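Local coordinates for putative branched-chain amino acid transport system substrate-binding protein (Rhodopseudomonas palustris, PDB 4FB4), which probably binds small carboxylate ligands in the periplasm for uptake by an ABC transporter, and holds caffeic acid in this structure, at residues I12-T17 with G75-P80; P116-I121 with Y341-R346; L184-A189 with T208-R213. All coordinates share one frame; numbering follows the deposited sequence.

Contact 1 (I12-T17 with G75-P80). With DHC (caffeic acid), chain B.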
ATOM      1  N   ILE A  12       3.552 -15.351   4.116  1.00 12.97           N
ATOM      2  CA  ILE A  12       3.194 -13.951   4.293  1.00 13.41           C
ATOM      3  C   ILE A  12       3.796 -13.388   5.575  1.00 13.59           C
ATOM      4  O   ILE A  12       3.584 -13.924   6.684  1.00 13.81           O
ATOM      5  CB  ILE A  12       1.647 -13.757   4.350  1.00 14.34           C
ATOM      6  CG1 ILE A  12       1.005 -14.408   3.138  1.00 15.66           C
ATOM      7  CG2 ILE A  12       1.329 -12.260   4.465  1.00 14.04           C
ATOM      8  CD1 ILE A  12      -0.533 -14.351   3.046  1.00 16.08           C
ATOM      9  N   THR A  13       4.553 -12.298   5.451  1.00 13.92           N
ATOM     10  CA  THR A  13       5.018 -11.583   6.638  1.00 14.69           C
ATOM     11  C   THR A  13       4.327 -10.244   6.660  1.00 13.88           C
ATOM     12  O   THR A  13       4.409  -9.459   5.713  1.00 12.89           O
ATOM     13  CB  THR A  13       6.579 -11.510   6.748  1.00 15.94           C
ATOM     14  OG1 THR A  13       6.993 -10.838   7.960  1.00 17.86           O
ATOM     15  CG2 THR A  13       7.181 -10.862   5.606  1.00 15.99           C
ATOM     16  N   VAL A  14       3.562  -9.998   7.719  1.00 14.02           N
ATOM     17  CA  VAL A  14       2.925  -8.712   7.896  1.00 14.66           C
ATOM     18  C   VAL A  14       3.053  -8.218   9.333  1.00 15.52           C
ATOM     19  O   VAL A  14       3.446  -8.953  10.216  1.00 17.65           O
ATOM     20  CB  VAL A  14       1.426  -8.722   7.478  1.00 15.27           C
ATOM     21  CG1 VAL A  14       1.269  -8.661   5.942  1.00 15.35           C
ATOM     22  CG2 VAL A  14       0.679  -9.906   8.077  1.00 16.28           C
ATOM     23  N   THR A  15       2.664  -6.979   9.564  1.00 15.47           N
ATOM     24  CA  THR A  15       2.847  -6.381  10.847  1.00 16.79           C
ATOM     25  C   THR A  15       1.538  -6.432  11.616  1.00 18.29           C
ATOM     26  O   THR A  15       0.615  -5.669  11.320  1.00 16.95           O
ATOM     27  CB  THR A  15       3.282  -4.935  10.712  1.00 17.63           C
ATOM     28  OG1 THR A  15       4.455  -4.901   9.899  1.00 17.11           O
ATOM     29  CG2 THR A  15       3.532  -4.343  12.168  1.00 17.66           C
ATOM     30  N   THR A  16       1.479  -7.301  12.610  1.00 20.45           N
ATOM     31  CA  THR A  16       0.285  -7.422  13.404  1.00 22.86           C
ATOM     32  C   THR A  16       0.470  -7.031  14.883  1.00 25.34           C
ATOM     33  O   THR A  16      -0.488  -7.092  15.638  1.00 23.63           O
ATOM     34  CB  THR A  16      -0.338  -8.823  13.282  1.00 23.38           C
ATOM     35  OG1 THR A  16       0.611  -9.809  13.671  1.00 23.68           O
ATOM     36  CG2 THR A  16      -0.759  -9.061  11.826  1.00 24.31           C
ATOM     37  N   THR A  17       1.675  -6.602  15.259  1.00 25.71           N
ATOM     38  CA  THR A  17       1.936  -6.013  16.572  1.00 26.32           C
ATOM     39  C   THR A  17       2.642  -4.675  16.376  1.00 26.86           C
ATOM     40  O   THR A  17       3.295  -4.398  15.340  1.00 24.65           O
ATOM     41  CB  THR A  17       2.788  -6.927  17.475  1.00 28.70           C
ATOM     42  OG1 THR A  17       4.034  -7.201  16.814  1.00 30.93           O
ATOM     43  CG2 THR A  17       2.059  -8.242  17.810  1.00 27.85           C
ATOM     44  N   GLY A  75       4.624  -9.569   1.483  1.00 11.92           N
ATOM     45  CA  GLY A  75       4.737  -8.673   2.619  1.00 12.47           C
ATOM     46  C   GLY A  75       5.662  -7.519   2.281  1.00 13.25           C
ATOM     47  O   GLY A  75       6.168  -7.415   1.117  1.00 13.70           O
ATOM     48  N   SER A  76       5.870  -6.615   3.224  1.00 13.53           N
ATOM     49  CA  SER A  76       5.292  -6.608   4.560  1.00 13.95           C
ATOM     50  C   SER A  76       4.294  -5.484   4.538  1.00 13.46           C
ATOM     51  O   SER A  76       3.854  -5.080   3.455  1.00 14.74           O
ATOM     52  CB  SER A  76       6.399  -6.410   5.584  1.00 15.39           C
ATOM     53  OG  SER A  76       5.935  -6.287   6.920  1.00 15.48           O
ATOM     54  N   SER A  77       3.934  -4.958   5.701  1.00 13.34           N
ATOM     55  CA  SER A  77       2.888  -3.905   5.841  1.00 12.65           C
ATOM     56  C   SER A  77       3.341  -2.450   5.650  1.00 12.83           C
ATOM     57  O   SER A  77       2.547  -1.610   5.299  1.00 13.66           O
ATOM     58  CB  SER A  77       2.301  -4.014   7.238  1.00 13.74           C
ATOM     59  OG  SER A  77       1.658  -5.259   7.325  1.00 13.29           O
ATOM     60  N   VAL A  78       4.612  -2.201   5.841  1.00 12.74           N
ATOM     61  CA  VAL A  78       5.210  -0.849   5.764  1.00 12.99           C
ATOM     62  C   VAL A  78       6.502  -1.025   5.030  1.00 12.58           C
ATOM     63  O   VAL A  78       6.970  -2.148   4.862  1.00 13.58           O
ATOM     64  CB  VAL A  78       5.392  -0.196   7.166  1.00 13.52           C
ATOM     65  CG1 VAL A  78       4.041   0.090   7.770  1.00 13.23           C
ATOM     66  CG2 VAL A  78       6.206  -1.062   8.155  1.00 14.51           C
ATOM     67  N   THR A  79       7.063   0.075   4.533  1.00 13.48           N
ATOM     68  CA  THR A  79       8.144   0.001   3.565  1.00 13.95           C
ATOM     69  C   THR A  79       9.490  -0.591   4.057  1.00 14.54           C
ATOM     70  O   THR A  79      10.064  -1.391   3.328  1.00 15.95           O
ATOM     71  CB  THR A  79       8.375   1.400   2.970  1.00 14.48           C
ATOM     72  OG1 THR A  79       7.140   1.777   2.344  1.00 14.55           O
ATOM     73  CG2 THR A  79       9.493   1.355   1.942  1.00 14.91           C
ATOM     74  N   PRO A  80       9.973  -0.243   5.265  1.00 15.24           N
ATOM     75  CA  PRO A  80      11.343  -0.808   5.606  1.00 16.29           C
ATOM     76  C   PRO A  80      11.431  -2.326   5.656  1.00 15.61           C
ATOM     77  O   PRO A  80      12.394  -2.885   5.087  1.00 16.07           O
ATOM     78  CB  PRO A  80      11.701  -0.145   6.961  1.00 17.26           C
ATOM     79  CG  PRO A  80      10.831   1.105   6.977  1.00 17.46           C
ATOM     80  CD  PRO A  80       9.560   0.768   6.245  1.00 16.08           C
TER
HETATM   81  C1  DHC B 401       4.875   2.926   5.080  1.00 18.86           C
HETATM   82  O1  DHC B 401       6.047   2.567   4.930  1.00 18.01           O
HETATM   83  C2  DHC B 401       3.894   2.974   3.965  1.00 19.78           C
HETATM   84  C3  DHC B 401       2.787   2.290   4.154  1.00 18.69           C
HETATM   85  C1' DHC B 401       1.728   2.112   3.069  1.00 18.20           C
HETATM   86  C2' DHC B 401       1.021   0.925   3.050  1.00 17.62           C
HETATM   87  C3' DHC B 401       0.072   0.677   2.084  1.00 18.82           C
HETATM   88  C4' DHC B 401      -0.232   1.654   1.039  1.00 19.30           C
HETATM   89  C5' DHC B 401       0.501   2.841   1.042  1.00 18.31           C
HETATM   90  C6' DHC B 401       1.473   3.030   2.057  1.00 17.72           C
HETATM   91  O4' DHC B 401      -1.197   1.358   0.123  1.00 22.67           O
HETATM   92  O3' DHC B 401      -0.613  -0.495   2.150  1.00 23.27           O
HETATM   93  O2  DHC B 401       4.419   3.167   6.222  1.00 20.75           O
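Thr15 N donates to Ser77 OG at 3.0 Å, with an N-H...O angle of 171°, and this nearly straight bond is the one conventional hydrogen bond between 12-17 and 75-80. Ser77 places the acceptor by setting OG anti to its carbonyl carbon (chi1 -65°); the same hydroxyl pairs with Glu27, so backbone and carboxylate fix its rotation. The Thr15 and Ser76 hydroxyls approach to 3.6 Å (OG1 to OG), but each is bonded to the carboxylate of Asp50, as is Thr13 OG1, so that one acid gathers three hydroxyls from both segments.

Weaker polar contacts gather at Thr13 O, a buried carbonyl with no conventional partner. Gly75 CA lies 3.2 Å from Thr13 O and Ser76 CA also 3.2 Å, the latter with the straighter C-H...O path (162°). The peptide between Gly75 and Ser76 is cis. A CB on Gly75 would fall 2.0 Å from Thr13 O, so its absence lets the backbones come this close; the Gly75 backbone angles alone also favour glycine.

The remaining touches set carbon against hydroxyl: Val14 CB 3.5 Å from Ser77 OG, and Thr15 OG1 against Ser77 CB.

Beyond Ser77, the chain enters the first turn of helix 79-92, where Thr79 N grips the caffeic acid carboxylate oxygen O1 at 2.7 Å. The contact joins the C-terminal ends of neighbouring parallel strands 8-14 and 72-75 to that ligand-binding helix start, with helix 21-30 supplying Glu27 beside Val14 and strand 41-49 pairing along the other edge of 8-14.

Contact 2 (P116-I121 with Y341-R346). With DHC (caffeic acid), chain B.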
ATOM      1  N   PRO A 116       0.477  -2.059  -3.701  1.00 14.84           N
ATOM      2  CA  PRO A 116      -0.002  -0.672  -3.461  1.00 14.42           C
ATOM      3  C   PRO A 116       0.325   0.231  -4.621  1.00 14.99           C
ATOM      4  O   PRO A 116       1.275  -0.014  -5.352  1.00 14.88           O
ATOM      5  CB  PRO A 116       0.799  -0.212  -2.224  1.00 15.13           C
ATOM      6  CG  PRO A 116       1.089  -1.490  -1.478  1.00 14.57           C
ATOM      7  CD  PRO A 116       1.338  -2.526  -2.599  1.00 14.80           C
ATOM      8  N   GLN A 117      -0.496   1.253  -4.808  1.00 15.56           N
ATOM      9  CA  GLN A 117      -0.293   2.218  -5.882  1.00 15.18           C
ATOM     10  C   GLN A 117       1.092   2.903  -5.767  1.00 15.13           C
ATOM     11  O   GLN A 117       1.510   3.273  -4.678  1.00 15.28           O
ATOM     12  CB  GLN A 117      -1.378   3.268  -5.827  1.00 15.66           C
ATOM     13  CG  GLN A 117      -2.759   2.745  -6.196  1.00 15.54           C
ATOM     14  CD  GLN A 117      -3.498   2.142  -5.023  1.00 15.60           C
ATOM     15  OE1 GLN A 117      -2.961   2.057  -3.917  1.00 14.11           O
ATOM     16  NE2 GLN A 117      -4.731   1.678  -5.273  1.00 15.16           N
ATOM     17  N   PRO A 118       1.797   3.050  -6.893  1.00 16.57           N
ATOM     18  CA  PRO A 118       3.096   3.716  -6.787  1.00 17.70           C
ATOM     19  C   PRO A 118       2.899   5.182  -6.392  1.00 17.83           C
ATOM     20  O   PRO A 118       1.857   5.804  -6.715  1.00 17.62           O
ATOM     21  CB  PRO A 118       3.694   3.597  -8.201  1.00 18.05           C
ATOM     22  CG  PRO A 118       2.555   3.320  -9.083  1.00 18.18           C
ATOM     23  CD  PRO A 118       1.490   2.627  -8.276  1.00 16.99           C
ATOM     24  N   ILE A 119       3.889   5.729  -5.688  1.00 19.27           N
ATOM     25  CA  ILE A 119       3.819   7.106  -5.180  1.00 18.44           C
ATOM     26  C   ILE A 119       3.503   8.111  -6.307  1.00 19.58           C
ATOM     27  O   ILE A 119       2.634   8.964  -6.124  1.00 18.98           O
ATOM     28  CB  ILE A 119       5.090   7.489  -4.376  1.00 19.43           C
ATOM     29  CG1 ILE A 119       4.986   7.016  -2.900  1.00 19.34           C
ATOM     30  CG2 ILE A 119       5.306   9.001  -4.335  1.00 20.14           C
ATOM     31  CD1 ILE A 119       4.555   5.606  -2.666  1.00 19.21           C
ATOM     32  N   PRO A 120       4.166   7.996  -7.475  1.00 20.41           N
ATOM     33  CA  PRO A 120       3.908   9.022  -8.477  1.00 22.08           C
ATOM     34  C   PRO A 120       2.481   9.119  -8.970  1.00 21.69           C
ATOM     35  O   PRO A 120       2.040  10.214  -9.329  1.00 22.16           O
ATOM     36  CB  PRO A 120       4.866   8.654  -9.615  1.00 23.17           C
ATOM     37  CG  PRO A 120       6.014   8.029  -8.896  1.00 24.01           C
ATOM     38  CD  PRO A 120       5.344   7.182  -7.834  1.00 21.52           C
ATOM     39  N   ILE A 121       1.779   7.989  -9.016  1.00 20.81           N
ATOM     40  CA  ILE A 121       0.385   7.972  -9.449  1.00 20.74           C
ATOM     41  C   ILE A 121      -0.459   8.692  -8.387  1.00 19.94           C
ATOM     42  O   ILE A 121      -1.351   9.477  -8.693  1.00 20.25           O
ATOM     43  CB  ILE A 121      -0.141   6.535  -9.619  1.00 20.46           C
ATOM     44  CG1 ILE A 121       0.445   5.915 -10.905  1.00 21.93           C
ATOM     45  CG2 ILE A 121      -1.656   6.542  -9.606  1.00 20.86           C
ATOM     46  CD1 ILE A 121      -0.074   4.517 -11.234  1.00 21.83           C
ATOM     47  N   TYR A 341       4.856  -2.279 -10.691  1.00 14.60           N
ATOM     48  CA  TYR A 341       3.583  -1.934 -10.057  1.00 15.43           C
ATOM     49  C   TYR A 341       2.403  -2.203 -10.979  1.00 15.95           C
ATOM     50  O   TYR A 341       1.347  -2.626 -10.529  1.00 16.69           O
ATOM     51  CB  TYR A 341       3.589  -0.445  -9.695  1.00 15.96           C
ATOM     52  CG  TYR A 341       4.392  -0.101  -8.481  1.00 16.51           C
ATOM     53  CD1 TYR A 341       5.764   0.148  -8.556  1.00 18.14           C
ATOM     54  CD2 TYR A 341       3.787  -0.026  -7.247  1.00 17.36           C
ATOM     55  CE1 TYR A 341       6.488   0.503  -7.418  1.00 18.94           C
ATOM     56  CE2 TYR A 341       4.484   0.320  -6.115  1.00 17.53           C
ATOM     57  CZ  TYR A 341       5.832   0.566  -6.176  1.00 18.42           C
ATOM     58  OH  TYR A 341       6.487   0.903  -4.976  1.00 20.99           O
ATOM     59  N   GLY A 342       2.582  -1.921 -12.273  1.00 16.54           N
ATOM     60  CA  GLY A 342       1.618  -2.329 -13.307  1.00 17.39           C
ATOM     61  C   GLY A 342       0.273  -1.617 -13.337  1.00 17.10           C
ATOM     62  O   GLY A 342      -0.691  -2.109 -13.968  1.00 16.83           O
ATOM     63  N   LEU A 343       0.208  -0.439 -12.699  1.00 16.57           N
ATOM     64  CA  LEU A 343      -1.063   0.289 -12.537  1.00 17.15           C
ATOM     65  C   LEU A 343      -1.203   1.592 -13.350  1.00 18.80           C
ATOM     66  O   LEU A 343      -0.220   2.161 -13.816  1.00 18.96           O
ATOM     67  CB  LEU A 343      -1.282   0.593 -11.033  1.00 15.92           C
ATOM     68  CG  LEU A 343      -1.573  -0.648 -10.180  1.00 15.26           C
ATOM     69  CD1 LEU A 343      -1.553  -0.273  -8.699  1.00 14.99           C
ATOM     70  CD2 LEU A 343      -2.925  -1.289 -10.576  1.00 15.34           C
ATOM     71  N   ASP A 344      -2.461   2.040 -13.506  1.00 20.14           N
ATOM     72  CA  ASP A 344      -2.795   3.252 -14.206  1.00 23.19           C
ATOM     73  C   ASP A 344      -3.921   4.001 -13.464  1.00 23.47           C
ATOM     74  O   ASP A 344      -4.185   3.754 -12.282  1.00 20.87           O
ATOM     75  CB  ASP A 344      -3.130   2.962 -15.699  1.00 25.16           C
ATOM     76  CG  ASP A 344      -4.471   2.167 -15.911  1.00 27.93           C
ATOM     77  OD1 ASP A 344      -5.357   2.018 -14.993  1.00 24.75           O
ATOM     78  OD2 ASP A 344      -4.607   1.663 -17.052  1.00 29.32           O
ATOM     79  N   ASP A 345      -4.582   4.921 -14.154  1.00 26.43           N
ATOM     80  CA  ASP A 345      -5.593   5.768 -13.502  1.00 29.11           C
ATOM     81  C   ASP A 345      -6.788   5.068 -12.887  1.00 26.86           C
ATOM     82  O   ASP A 345      -7.481   5.631 -12.024  1.00 25.41           O
ATOM     83  CB  ASP A 345      -6.144   6.773 -14.514  1.00 35.29           C
ATOM     84  CG  ASP A 345      -5.130   7.848 -14.884  1.00 40.28           C
ATOM     85  OD1 ASP A 345      -4.016   7.848 -14.308  1.00 42.12           O
ATOM     86  OD2 ASP A 345      -5.474   8.706 -15.738  1.00 51.60           O
ATOM     87  N   ARG A 346      -7.065   3.860 -13.333  1.00 25.15           N
ATOM     88  CA  ARG A 346      -8.169   3.143 -12.754  1.00 25.22           C
ATOM     89  C   ARG A 346      -7.869   2.729 -11.283  1.00 22.72           C
ATOM     90  O   ARG A 346      -8.751   2.214 -10.590  1.00 23.94           O
ATOM     91  CB  ARG A 346      -8.490   1.926 -13.582  1.00 26.58           C
ATOM     92  CG  ARG A 346      -8.972   2.258 -14.991  1.00 26.20           C
ATOM     93  CD  ARG A 346      -9.041   1.001 -15.799  1.00 26.07           C
ATOM     94  NE  ARG A 346      -7.736   0.573 -16.247  1.00 25.62           N
ATOM     95  CZ  ARG A 346      -7.534  -0.487 -17.004  1.00 25.46           C
ATOM     96  NH1 ARG A 346      -6.301  -0.828 -17.363  1.00 25.85           N
ATOM     97  NH2 ARG A 346      -8.559  -1.227 -17.408  1.00 25.87           N
TER
HETATM   98  C1  DHC B 401       4.875   2.926   5.080  1.00 18.86           C
HETATM   99  O1  DHC B 401       6.047   2.567   4.930  1.00 18.01           O
HETATM  100  C2  DHC B 401       3.894   2.974   3.965  1.00 19.78           C
HETATM  101  C3  DHC B 401       2.787   2.290   4.154  1.00 18.69           C
HETATM  102  C1' DHC B 401       1.728   2.112   3.069  1.00 18.20           C
HETATM  103  C2' DHC B 401       1.021   0.925   3.050  1.00 17.62           C
HETATM  104  C3' DHC B 401       0.072   0.677   2.084  1.00 18.82           C
HETATM  105  C4' DHC B 401      -0.232   1.654   1.039  1.00 19.30           C
HETATM  106  C5' DHC B 401       0.501   2.841   1.042  1.00 18.31           C
HETATM  107  C6' DHC B 401       1.473   3.030   2.057  1.00 17.72           C
HETATM  108  O4' DHC B 401      -1.197   1.358   0.123  1.00 22.67           O
HETATM  109  O3' DHC B 401      -0.613  -0.495   2.150  1.00 23.27           O
HETATM  110  O2  DHC B 401       4.419   3.167   6.222  1.00 20.75           O
HETATM  111  O   HOH W   1       6.250   3.934  -5.267  1.00 20.97           O
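Tyr341 turns one ring face onto Pro118, whose CB stands 3.8 Å from the ring centroid and 12° off the normal, a CH-pi contact over the centre. The two side chains slide past each other in opposite directions, bringing Pro118 CD to 3.7 Å from Tyr341 CD2. At the ring edge, in its plane, Pro116 O lies 3.1 Å from Tyr341 CD2. CG of Tyr341 is anti to the carbonyl carbon (chi1 -77°), which carries the ring over the proline; its hydroxyl bonds Leu102 O and, through a water 3.1 Å from Tyr341 OH, reaches Ile119 N in the first turn of helix 119-132.

Leu343 meets Gln117 at a slant, Leu343 CD1 lying 4.0 Å from Gln117 CA. Ile121 CD1 lies 3.5 Å from Leu343 O. Replacing Tyr341, an alanine here would probably leave Pro118 without its aromatic cover and the water without its hydroxyl partner.

Segment 116-121 leads from one large sheet toward the other, consistent with an interlobe crossover, and Pro116 CB packs 3.5 Å from caffeic acid O4'. Since the direct contacts are apolar or CH-type, shape complementarity probably holds 341-346 against this crossover, with directional bonding between the segments left to the water.

Contact 3 (L184-A189 with T208-R213)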
ATOM      1  N   LEU A 184       6.019  23.630  14.706  1.00 35.95           N
ATOM      2  CA  LEU A 184       6.338  25.059  14.901  1.00 38.05           C
ATOM      3  C   LEU A 184       6.992  25.683  13.667  1.00 37.14           C
ATOM      4  O   LEU A 184       6.605  26.744  13.222  1.00 36.31           O
ATOM      5  CB  LEU A 184       7.243  25.246  16.107  1.00 40.24           C
ATOM      6  CG  LEU A 184       6.534  25.321  17.464  1.00 41.99           C
ATOM      7  CD1 LEU A 184       7.630  25.371  18.526  1.00 43.80           C
ATOM      8  CD2 LEU A 184       5.617  26.549  17.545  1.00 42.88           C
ATOM      9  N   LYS A 185       7.956  24.985  13.085  1.00 36.93           N
ATOM     10  CA  LYS A 185       8.627  25.480  11.887  1.00 37.42           C
ATOM     11  C   LYS A 185       7.738  25.493  10.656  1.00 35.86           C
ATOM     12  O   LYS A 185       7.856  26.383   9.831  1.00 35.07           O
ATOM     13  CB  LYS A 185       9.870  24.665  11.610  1.00 39.14           C
ATOM     14  CG  LYS A 185      10.992  25.000  12.573  1.00 41.77           C
ATOM     15  CD  LYS A 185      12.056  23.941  12.485  1.00 42.62           C
ATOM     16  CE  LYS A 185      13.301  24.334  13.241  1.00 45.22           C
ATOM     17  NZ  LYS A 185      14.340  23.289  13.016  1.00 46.40           N
ATOM     18  N   LEU A 186       6.856  24.498  10.518  1.00 34.20           N
ATOM     19  CA  LEU A 186       5.876  24.501   9.422  1.00 33.38           C
ATOM     20  C   LEU A 186       4.881  25.637   9.540  1.00 34.72           C
ATOM     21  O   LEU A 186       4.569  26.289   8.543  1.00 36.19           O
ATOM     22  CB  LEU A 186       5.119  23.156   9.323  1.00 31.69           C
ATOM     23  CG  LEU A 186       5.960  22.019   8.756  1.00 31.46           C
ATOM     24  CD1 LEU A 186       5.324  20.660   9.036  1.00 30.27           C
ATOM     25  CD2 LEU A 186       6.196  22.225   7.254  1.00 31.69           C
ATOM     26  N   VAL A 187       4.356  25.879  10.742  1.00 35.23           N
ATOM     27  CA  VAL A 187       3.384  26.983  10.898  1.00 36.59           C
ATOM     28  C   VAL A 187       4.068  28.343  10.694  1.00 38.50           C
ATOM     29  O   VAL A 187       3.495  29.247  10.073  1.00 38.65           O
ATOM     30  CB  VAL A 187       2.621  26.907  12.233  1.00 37.03           C
ATOM     31  CG1 VAL A 187       1.557  27.996  12.314  1.00 38.55           C
ATOM     32  CG2 VAL A 187       1.950  25.550  12.388  1.00 35.70           C
ATOM     33  N   ALA A 188       5.314  28.459  11.158  1.00 38.64           N
ATOM     34  CA  ALA A 188       6.135  29.651  10.913  1.00 40.38           C
ATOM     35  C   ALA A 188       6.342  29.928   9.412  1.00 40.00           C
ATOM     36  O   ALA A 188       6.198  31.073   8.963  1.00 40.39           O
ATOM     37  CB  ALA A 188       7.475  29.554  11.644  1.00 40.37           C
ATOM     38  N   ALA A 189       6.683  28.908   8.631  1.00 38.55           N
ATOM     39  CA  ALA A 189       6.756  29.071   7.173  1.00 38.71           C
ATOM     40  C   ALA A 189       5.384  29.415   6.531  1.00 38.53           C
ATOM     41  O   ALA A 189       5.322  29.975   5.461  1.00 39.08           O
ATOM     42  CB  ALA A 189       7.373  27.834   6.533  1.00 36.36           C
ATOM     43  N   THR A 208      -3.366  16.278  13.749  1.00 23.29           N
ATOM     44  CA  THR A 208      -3.906  16.889  14.964  1.00 25.03           C
ATOM     45  C   THR A 208      -2.998  18.007  15.488  1.00 26.08           C
ATOM     46  O   THR A 208      -3.455  19.076  15.884  1.00 25.26           O
ATOM     47  CB  THR A 208      -4.132  15.835  16.067  1.00 25.78           C
ATOM     48  OG1 THR A 208      -2.913  15.114  16.306  1.00 27.19           O
ATOM     49  CG2 THR A 208      -5.183  14.843  15.640  1.00 24.86           C
ATOM     50  N   SER A 209      -1.691  17.761  15.467  1.00 25.82           N
ATOM     51  CA  SER A 209      -0.764  18.773  15.934  1.00 26.58           C
ATOM     52  C   SER A 209      -0.810  20.004  15.071  1.00 26.63           C
ATOM     53  O   SER A 209      -0.745  21.104  15.607  1.00 27.00           O
ATOM     54  CB  SER A 209       0.686  18.275  16.000  1.00 26.80           C
ATOM     55  OG  SER A 209       0.781  17.071  16.752  1.00 27.03           O
ATOM     56  N   LEU A 210      -0.884  19.852  13.749  1.00 26.14           N
ATOM     57  CA  LEU A 210      -0.927  21.044  12.905  1.00 26.76           C
ATOM     58  C   LEU A 210      -2.148  21.904  13.253  1.00 26.71           C
ATOM     59  O   LEU A 210      -2.023  23.123  13.460  1.00 27.76           O
ATOM     60  CB  LEU A 210      -0.924  20.675  11.427  1.00 26.53           C
ATOM     61  CG  LEU A 210       0.490  20.334  10.882  1.00 26.22           C
ATOM     62  CD1 LEU A 210       0.395  19.720   9.495  1.00 27.54           C
ATOM     63  CD2 LEU A 210       1.389  21.567  10.883  1.00 27.90           C
ATOM     64  N   ARG A 211      -3.324  21.288  13.294  1.00 26.05           N
ATOM     65  CA  ARG A 211      -4.554  22.051  13.625  1.00 27.60           C
ATOM     66  C   ARG A 211      -4.554  22.605  15.038  1.00 29.34           C
ATOM     67  O   ARG A 211      -4.949  23.767  15.261  1.00 29.56           O
ATOM     68  CB  ARG A 211      -5.803  21.187  13.435  1.00 26.83           C
ATOM     69  CG  ARG A 211      -6.025  20.775  12.005  1.00 26.14           C
ATOM     70  CD  ARG A 211      -6.147  21.976  11.106  1.00 26.69           C
ATOM     71  NE  ARG A 211      -6.578  21.554   9.795  1.00 25.79           N
ATOM     72  CZ  ARG A 211      -6.248  22.133   8.648  1.00 26.36           C
ATOM     73  NH1 ARG A 211      -6.711  21.607   7.531  1.00 25.87           N
ATOM     74  NH2 ARG A 211      -5.455  23.212   8.593  1.00 27.21           N
ATOM     75  N   GLU A 212      -4.115  21.796  16.009  1.00 31.35           N
ATOM     76  CA  GLU A 212      -4.021  22.280  17.396  1.00 33.61           C
ATOM     77  C   GLU A 212      -3.064  23.486  17.534  1.00 34.00           C
ATOM     78  O   GLU A 212      -3.282  24.382  18.349  1.00 33.22           O
ATOM     79  CB  GLU A 212      -3.586  21.161  18.316  1.00 36.99           C
ATOM     80  CG  GLU A 212      -4.675  20.111  18.533  1.00 40.63           C
ATOM     81  CD  GLU A 212      -4.140  18.817  19.118  1.00 44.36           C
ATOM     82  OE1 GLU A 212      -2.900  18.723  19.292  1.00 50.71           O
ATOM     83  OE2 GLU A 212      -4.946  17.883  19.377  1.00 46.46           O
ATOM     84  N   ARG A 213      -2.016  23.512  16.723  1.00 34.03           N
ATOM     85  CA  ARG A 213      -1.082  24.641  16.660  1.00 35.11           C
ATOM     86  C   ARG A 213      -1.569  25.812  15.793  1.00 34.54           C
ATOM     87  O   ARG A 213      -0.894  26.828  15.678  1.00 35.59           O
ATOM     88  CB  ARG A 213       0.263  24.152  16.144  1.00 37.60           C
ATOM     89  CG  ARG A 213       1.433  25.040  16.478  1.00 41.65           C
ATOM     90  CD  ARG A 213       1.691  25.090  17.986  1.00 45.71           C
ATOM     91  NE  ARG A 213       2.306  26.356  18.306  1.00 49.62           N
ATOM     92  CZ  ARG A 213       1.663  27.439  18.732  1.00 52.80           C
ATOM     93  NH1 ARG A 213       0.341  27.445  18.972  1.00 53.83           N
ATOM     94  NH2 ARG A 213       2.368  28.534  18.952  1.00 56.28           N
TER
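Arg213 meets Leu184 from just past the end of helix 200-212, where Glu212 N donates to Thr208 O at 2.8 Å, the shortest polar bond here, and Arg213 N to Ser209 O at 2.9 Å. These bonds stay within one helix; side-chain packing joins it to helix 180-189.

Leu184 brings CD2 to the edge of the Arg213 guanidinium, in its plane and 3.4 Å from Arg213 NE. The arginine reaches there because CG is anti to the backbone N (chi1 -159°) and the chain bends at chi2 (65°). Its aliphatic part crosses Val187 at about a right angle, Arg213 CG lying 4.2 Å from Val187 CG2.

Deeper in, Leu210 CD2 lies 4.3 Å from both Leu186 CB and Val187 CG2. Leu186 touches strand 165-172 and Leu210 strand 218-221, which places these leucines between the two crossover helices and the sheet, as in the alpha-beta-alpha sandwich of a type I periplasmic binding protein lobe.

Both Leu184 and Arg213 touch a crystal neighbour, so their arrangement may reflect lattice packing. The chemistry grades from leucine and valine packing beside the sheet to a methyl beside a guanidinium edge at the surface, where shape, rather than charge pairing, probably does the joining.

In the fold
Contact 1 is wholly buried, contact 2 partly so, and contact 3, its centre about 27 Å from the centre of the chain, runs from buried leucines to exposed residues. Contact 1 joins strand ends of one large sheet, contact 3 packs two helices against the other, and contact 2 lies where the chain passes between them. Contacts 1 and 2 share no secondary-structure element and their centres are 20 Å apart, yet both touch caffeic acid: the first at its carboxylate, the second beside its ring hydroxyl O4'. The chemistry shifts accordingly, from hydroxyls organised by acids at the strand ends, through proline-aromatic packing with a bridging water, to aliphatic helix packing remote from the ligand.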